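Local coordinates for protein Nrps/pks (Streptomyces albus, PDB 4OPF) that probably catalyses the decarboxylative Claisen condensation that elongates the polyketide chain, as a ketosynthase domain of the oxazolomycin assembly line, at residues Leu102-Ser115 and Leu143-Asp157. Sequence-based numbering, arbitrary orientation.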
loop_
_atom_site.group_PDB
_atom_site.type_symbol
_atom_site.label_atom_id
_atom_site.label_comp_id
_atom_site.label_asym_id
_atom_site.label_seq_id
_atom_site.Cartn_x
_atom_site.Cartn_y
_atom_site.Cartn_z
ATOM N N LEU A 102 -16.848 5.618 -16.235
ATOM C CA LEU A 102 -15.732 5.562 -15.296
ATOM C C LEU A 102 -14.415 5.341 -16.028
ATOM O O LEU A 102 -13.321 5.561 -15.501
ATOM C CB LEU A 102 -15.980 4.490 -14.247
ATOM C CG LEU A 102 -17.164 4.758 -13.330
ATOM C CD1 LEU A 102 -17.253 3.696 -12.278
ATOM C CD2 LEU A 102 -17.080 6.078 -12.615
ATOM N N LYS A 103 -14.503 4.947 -17.269
ATOM C CA LYS A 103 -13.293 4.595 -17.977
ATOM C C LYS A 103 -12.396 5.801 -18.257
ATOM O O LYS A 103 -12.844 6.911 -18.510
ATOM C CB LYS A 103 -13.616 3.778 -19.222
ATOM C CG LYS A 103 -14.034 4.501 -20.423
ATOM C CD LYS A 103 -14.641 3.525 -21.476
ATOM C CE LYS A 103 -13.785 2.293 -21.772
ATOM N NZ LYS A 103 -12.398 2.613 -22.258
ATOM N N GLY A 104 -11.115 5.606 -18.058
ATOM C CA GLY A 104 -10.198 6.687 -18.252
ATOM C C GLY A 104 -10.069 7.578 -17.060
ATOM O O GLY A 104 -9.239 8.442 -17.081
ATOM N N ARG A 105 -10.808 7.349 -15.978
ATOM C CA ARG A 105 -10.747 8.301 -14.875
ATOM C C ARG A 105 -9.680 7.969 -13.843
ATOM O O ARG A 105 -9.195 6.849 -13.780
ATOM C CB ARG A 105 -12.128 8.412 -14.236
ATOM C CG ARG A 105 -13.127 9.066 -15.205
ATOM C CD ARG A 105 -14.507 9.228 -14.588
ATOM N NE ARG A 105 -14.479 10.450 -13.806
ATOM C CZ ARG A 105 -14.738 11.680 -14.269
ATOM N NH1 ARG A 105 -14.591 12.687 -13.436
ATOM N NH2 ARG A 105 -15.165 11.877 -15.495
ATOM N N GLY A 106 -9.319 8.963 -13.043
ATOM C CA GLY A 106 -8.294 8.823 -11.993
ATOM C C GLY A 106 -8.809 8.120 -10.755
ATOM O O GLY A 106 -8.942 8.717 -9.704
ATOM N N ILE A 107 -9.126 6.864 -10.912
ATOM C CA ILE A 107 -9.760 6.079 -9.881
ATOM C C ILE A 107 -8.758 5.011 -9.422
ATOM O O ILE A 107 -8.287 4.251 -10.225
ATOM C CB ILE A 107 -11.063 5.448 -10.431
ATOM C CG1 ILE A 107 -12.006 6.601 -10.854
ATOM C CG2 ILE A 107 -11.682 4.531 -9.406
ATOM C CD1 ILE A 107 -13.376 6.137 -11.233
ATOM N N GLY A 108 -8.432 4.998 -8.136
ATOM C CA GLY A 108 -7.508 4.010 -7.598
ATOM C C GLY A 108 -8.243 2.731 -7.253
ATOM O O GLY A 108 -9.466 2.725 -7.089
ATOM N N VAL A 109 -7.501 1.640 -7.231
ATOM C CA VAL A 109 -7.991 0.328 -6.914
ATOM C C VAL A 109 -7.111 -0.244 -5.804
ATOM O O VAL A 109 -5.898 -0.346 -5.938
ATOM C CB VAL A 109 -7.896 -0.573 -8.127
ATOM C CG1 VAL A 109 -8.311 -2.011 -7.818
ATOM C CG2 VAL A 109 -8.748 -0.029 -9.240
ATOM N N TYR A 110 -7.728 -0.624 -4.700
ATOM C CA TYR A 110 -7.036 -1.094 -3.523
ATOM C C TYR A 110 -7.693 -2.368 -3.072
ATOM O O TYR A 110 -8.860 -2.347 -2.658
ATOM C CB TYR A 110 -7.112 -0.026 -2.412
ATOM C CG TYR A 110 -6.531 1.294 -2.881
ATOM C CD1 TYR A 110 -5.172 1.551 -2.827
ATOM C CD2 TYR A 110 -7.318 2.209 -3.520
ATOM C CE1 TYR A 110 -4.645 2.765 -3.294
ATOM C CE2 TYR A 110 -6.806 3.405 -3.974
ATOM C CZ TYR A 110 -5.473 3.669 -3.871
ATOM O OH TYR A 110 -4.983 4.869 -4.363
ATOM N N VAL A 111 -6.983 -3.486 -3.184
ATOM C CA VAL A 111 -7.573 -4.782 -2.910
ATOM C C VAL A 111 -6.900 -5.486 -1.779
ATOM O O VAL A 111 -5.681 -5.555 -1.744
ATOM C CB VAL A 111 -7.452 -5.712 -4.142
ATOM C CG1 VAL A 111 -7.984 -7.116 -3.889
ATOM C CG2 VAL A 111 -8.195 -5.089 -5.304
ATOM N N GLY A 112 -7.695 -6.007 -0.846
ATOM C CA GLY A 112 -7.167 -6.877 0.182
ATOM C C GLY A 112 -7.405 -8.307 -0.236
ATOM O O GLY A 112 -8.522 -8.724 -0.452
ATOM N N GLY A 113 -6.352 -9.068 -0.359
ATOM C CA GLY A 113 -6.494 -10.398 -0.844
ATOM C C GLY A 113 -5.163 -11.087 -1.021
ATOM O O GLY A 113 -4.108 -10.458 -1.065
ATOM N N ARG A 114 -5.226 -12.403 -1.065
ATOM C CA ARG A 114 -4.033 -13.225 -1.121
ATOM C C ARG A 114 -3.952 -13.815 -2.507
ATOM O O ARG A 114 -4.828 -14.538 -2.935
ATOM C CB ARG A 114 -4.100 -14.366 -0.079
ATOM C CG ARG A 114 -2.886 -15.317 -0.114
ATOM C CD ARG A 114 -2.728 -16.119 1.181
ATOM N NE ARG A 114 -2.426 -15.219 2.333
ATOM C CZ ARG A 114 -3.278 -14.866 3.312
ATOM N NH1 ARG A 114 -4.546 -15.307 3.345
ATOM N NH2 ARG A 114 -2.867 -14.032 4.279
ATOM N N SER A 115 -2.883 -13.484 -3.177
ATOM C CA SER A 115 -2.630 -13.852 -4.530
ATOM C C SER A 115 -2.129 -15.265 -4.515
ATOM O O SER A 115 -1.488 -15.682 -3.561
ATOM C CB SER A 115 -1.529 -12.947 -5.067
ATOM O OG SER A 115 -1.858 -11.577 -4.772
ATOM N N LEU A 143 -8.564 -5.282 -12.498
ATOM C CA LEU A 143 -9.661 -4.370 -12.420
ATOM C C LEU A 143 -9.321 -3.090 -13.152
ATOM O O LEU A 143 -10.130 -2.547 -13.905
ATOM C CB LEU A 143 -10.052 -4.077 -10.971
ATOM C CG LEU A 143 -10.435 -5.264 -10.109
ATOM C CD1 LEU A 143 -10.805 -4.859 -8.701
ATOM C CD2 LEU A 143 -11.594 -5.986 -10.711
ATOM N N SER A 144 -8.126 -2.585 -12.902
ATOM C CA SER A 144 -7.679 -1.360 -13.542
ATOM C C SER A 144 -7.648 -1.564 -15.045
ATOM O O SER A 144 -7.994 -0.641 -15.789
ATOM C CB SER A 144 -6.295 -0.970 -13.057
ATOM O OG SER A 144 -6.333 -0.676 -11.662
ATOM N N HIS A 145 -7.202 -2.727 -15.491
ATOM C CA HIS A 145 -7.126 -2.994 -16.912
ATOM C C HIS A 145 -8.530 -3.091 -17.528
ATOM O O HIS A 145 -8.827 -2.397 -18.488
ATOM C CB HIS A 145 -6.342 -4.284 -17.186
ATOM C CG HIS A 145 -6.274 -4.642 -18.628
ATOM N ND1 HIS A 145 -7.119 -5.555 -19.210
ATOM C CD2 HIS A 145 -5.464 -4.195 -19.619
ATOM C CE1 HIS A 145 -6.829 -5.669 -20.494
ATOM N NE2 HIS A 145 -5.833 -4.844 -20.762
ATOM N N HIS A 146 -9.414 -3.878 -16.927
ATOM C CA HIS A 146 -10.693 -4.118 -17.532
ATOM C C HIS A 146 -11.575 -2.874 -17.540
ATOM O O HIS A 146 -12.222 -2.634 -18.524
ATOM C CB HIS A 146 -11.483 -5.244 -16.889
ATOM C CG HIS A 146 -12.892 -5.306 -17.416
ATOM N ND1 HIS A 146 -13.203 -5.804 -18.679
ATOM C CD2 HIS A 146 -14.056 -4.813 -16.915
ATOM C CE1 HIS A 146 -14.503 -5.663 -18.895
ATOM N NE2 HIS A 146 -15.043 -5.054 -17.847
ATOM N N PHE A 147 -11.603 -2.098 -16.456
ATOM C CA PHE A 147 -12.431 -0.924 -16.379
ATOM C C PHE A 147 -11.711 0.347 -16.815
ATOM O O PHE A 147 -12.320 1.416 -16.814
ATOM C CB PHE A 147 -12.943 -0.803 -14.950
ATOM C CG PHE A 147 -13.892 -1.901 -14.553
ATOM C CD1 PHE A 147 -15.193 -1.915 -15.057
ATOM C CD2 PHE A 147 -13.509 -2.909 -13.704
ATOM C CE1 PHE A 147 -16.094 -2.909 -14.688
ATOM C CE2 PHE A 147 -14.413 -3.879 -13.313
ATOM C CZ PHE A 147 -15.705 -3.873 -13.806
ATOM N N ASP A 148 -10.438 0.222 -17.214
ATOM C CA ASP A 148 -9.564 1.341 -17.677
ATOM C C ASP A 148 -9.450 2.477 -16.603
ATOM O O ASP A 148 -9.689 3.649 -16.878
ATOM C CB ASP A 148 -10.087 1.906 -18.963
ATOM C CG ASP A 148 -9.090 2.832 -19.663
ATOM O OD1 ASP A 148 -7.818 2.791 -19.458
ATOM O OD2 ASP A 148 -9.599 3.580 -20.507
ATOM N N LEU A 149 -9.142 2.080 -15.381
ATOM C CA LEU A 149 -9.005 2.988 -14.265
ATOM C C LEU A 149 -7.536 3.369 -14.176
ATOM O O LEU A 149 -6.672 2.545 -14.414
ATOM C CB LEU A 149 -9.477 2.274 -13.041
ATOM C CG LEU A 149 -10.910 1.706 -13.164
ATOM C CD1 LEU A 149 -11.249 1.052 -11.843
ATOM C CD2 LEU A 149 -11.883 2.822 -13.459
ATOM N N ARG A 150 -7.247 4.639 -13.927
ATOM C CA ARG A 150 -5.893 5.181 -14.119
ATOM C C ARG A 150 -5.226 5.623 -12.834
ATOM O O ARG A 150 -4.098 6.163 -12.877
ATOM C CB ARG A 150 -5.957 6.411 -15.045
ATOM C CG ARG A 150 -6.632 6.160 -16.366
ATOM C CD ARG A 150 -5.842 5.380 -17.333
ATOM N NE ARG A 150 -6.575 5.230 -18.598
ATOM C CZ ARG A 150 -6.574 6.101 -19.598
ATOM N NH1 ARG A 150 -5.868 7.215 -19.518
ATOM N NH2 ARG A 150 -7.307 5.869 -20.659
ATOM N N GLY A 151 -5.886 5.414 -11.705
ATOM C CA GLY A 151 -5.291 5.705 -10.396
ATOM C C GLY A 151 -4.329 4.588 -10.003
ATOM O O GLY A 151 -4.220 3.589 -10.715
ATOM N N PRO A 152 -3.633 4.740 -8.875
ATOM C CA PRO A 152 -2.813 3.621 -8.381
ATOM C C PRO A 152 -3.605 2.345 -8.196
ATOM O O PRO A 152 -4.792 2.399 -7.839
ATOM C CB PRO A 152 -2.260 4.131 -7.024
ATOM C CG PRO A 152 -2.508 5.593 -7.023
ATOM C CD PRO A 152 -3.675 5.874 -7.920
ATOM N N SER A 153 -2.967 1.205 -8.450
ATOM C CA SER A 153 -3.630 -0.068 -8.409
ATOM C C SER A 153 -2.800 -0.963 -7.548
ATOM O O SER A 153 -1.725 -1.333 -7.971
ATOM C CB SER A 153 -3.656 -0.656 -9.793
ATOM O OG SER A 153 -4.489 -1.810 -9.900
ATOM N N THR A 154 -3.281 -1.322 -6.364
ATOM C CA THR A 154 -2.454 -2.045 -5.411
ATOM C C THR A 154 -3.197 -3.124 -4.652
ATOM O O THR A 154 -4.390 -3.023 -4.362
ATOM C CB THR A 154 -1.798 -1.080 -4.359
ATOM O OG1 THR A 154 -2.779 -0.292 -3.763
ATOM C CG2 THR A 154 -0.835 -0.078 -5.003
ATOM N N VAL A 155 -2.478 -4.175 -4.341
ATOM C CA VAL A 155 -2.983 -5.254 -3.584
ATOM C C VAL A 155 -2.194 -5.308 -2.273
ATOM O O VAL A 155 -0.958 -5.242 -2.304
ATOM C CB VAL A 155 -2.734 -6.606 -4.281
ATOM C CG1 VAL A 155 -3.228 -7.749 -3.408
ATOM C CG2 VAL A 155 -3.446 -6.680 -5.595
ATOM N N VAL A 156 -2.898 -5.569 -1.172
ATOM C CA VAL A 156 -2.256 -5.806 0.107
ATOM C C VAL A 156 -2.696 -7.105 0.720
ATOM O O VAL A 156 -3.865 -7.472 0.674
ATOM C CB VAL A 156 -2.453 -4.639 1.094
ATOM C CG1 VAL A 156 -1.730 -3.422 0.555
ATOM C CG2 VAL A 156 -3.887 -4.271 1.242
ATOM N N ASP A 157 -1.740 -7.806 1.313
ATOM C CA ASP A 157 -2.087 -8.979 2.119
ATOM C C ASP A 157 -1.550 -8.863 3.577
ATOM O O ASP A 157 -0.363 -8.996 3.808
ATOM C CB ASP A 157 -1.580 -10.252 1.467
ATOM C CG ASP A 157 -1.856 -11.490 2.322
ATOM O OD1 ASP A 157 -2.547 -11.436 3.410
ATOM O OD2 ASP A 157 -1.397 -12.539 1.836
HETATM O O HOH W 1 -6.416 1.883 -11.112
#
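Asp-148 OD2 is gripped from two segments. Lys-103, on the type II turn Leu-102 to Arg-105, brings NZ to 3.4 Å from OD2, a long and weak salt bridge across the contact, while Arg-150 NH2 reaches the same oxygen on its syn side. Arg-150 thus takes the carboxylate side-on with two nitrogens, for its NE meets OD1 at 2.9 Å from above the carboxylate plane. Arg-259 of the second subunit gives its backbone N to OD1, which draws this network into the dimer interface. One face of the Arg-150 guanidinium lies over Gly-104 CA, and a bend at chi2 (-74°) folds the chain back to Asp-148. Were Arg-150 an alanine, the carboxylate would probably lose its two-nitrogen clasp, keeping on OD2 the weak lysine bridge and on OD1 the bond from the second subunit. The backbones join here too: Asp-148, the positive-phi residue of a Schellman motif, takes Gly-104 N on its carbonyl O at 2.7 Å.

From there strands 107-112 and 153-156 run parallel, Val-109 and Val-111 each bonded through both N and O, at one side of the sheet as counted within this chain, in a thiolase-type fold. Val-109 points to the face of Ser-153 and Val-155, toward helix 138-147, where its CG1 packs on Leu-143 CD1 at 3.9 Å and its CG2 on Leu-149 CD1. Ser-144 OG also touches CG2; it receives a bond from Ser-153 OG and donates to a water that in turn donates to Ile-107 O and Gly-151 O. On the other face, under helix 162-175, Thr-154 OG1 lies 3.2 Å from Tyr-110 CD1. At the far end Arg-114 NH2 forms a salt bridge to Asp-157 OD1 at 2.8 Å, the two planes 66° apart. Charge pairs close both ends of a middle held by backbone bonds, with valine and leucine packing beside a serine pair and a water, and the Asp-148 end is shared between subunits.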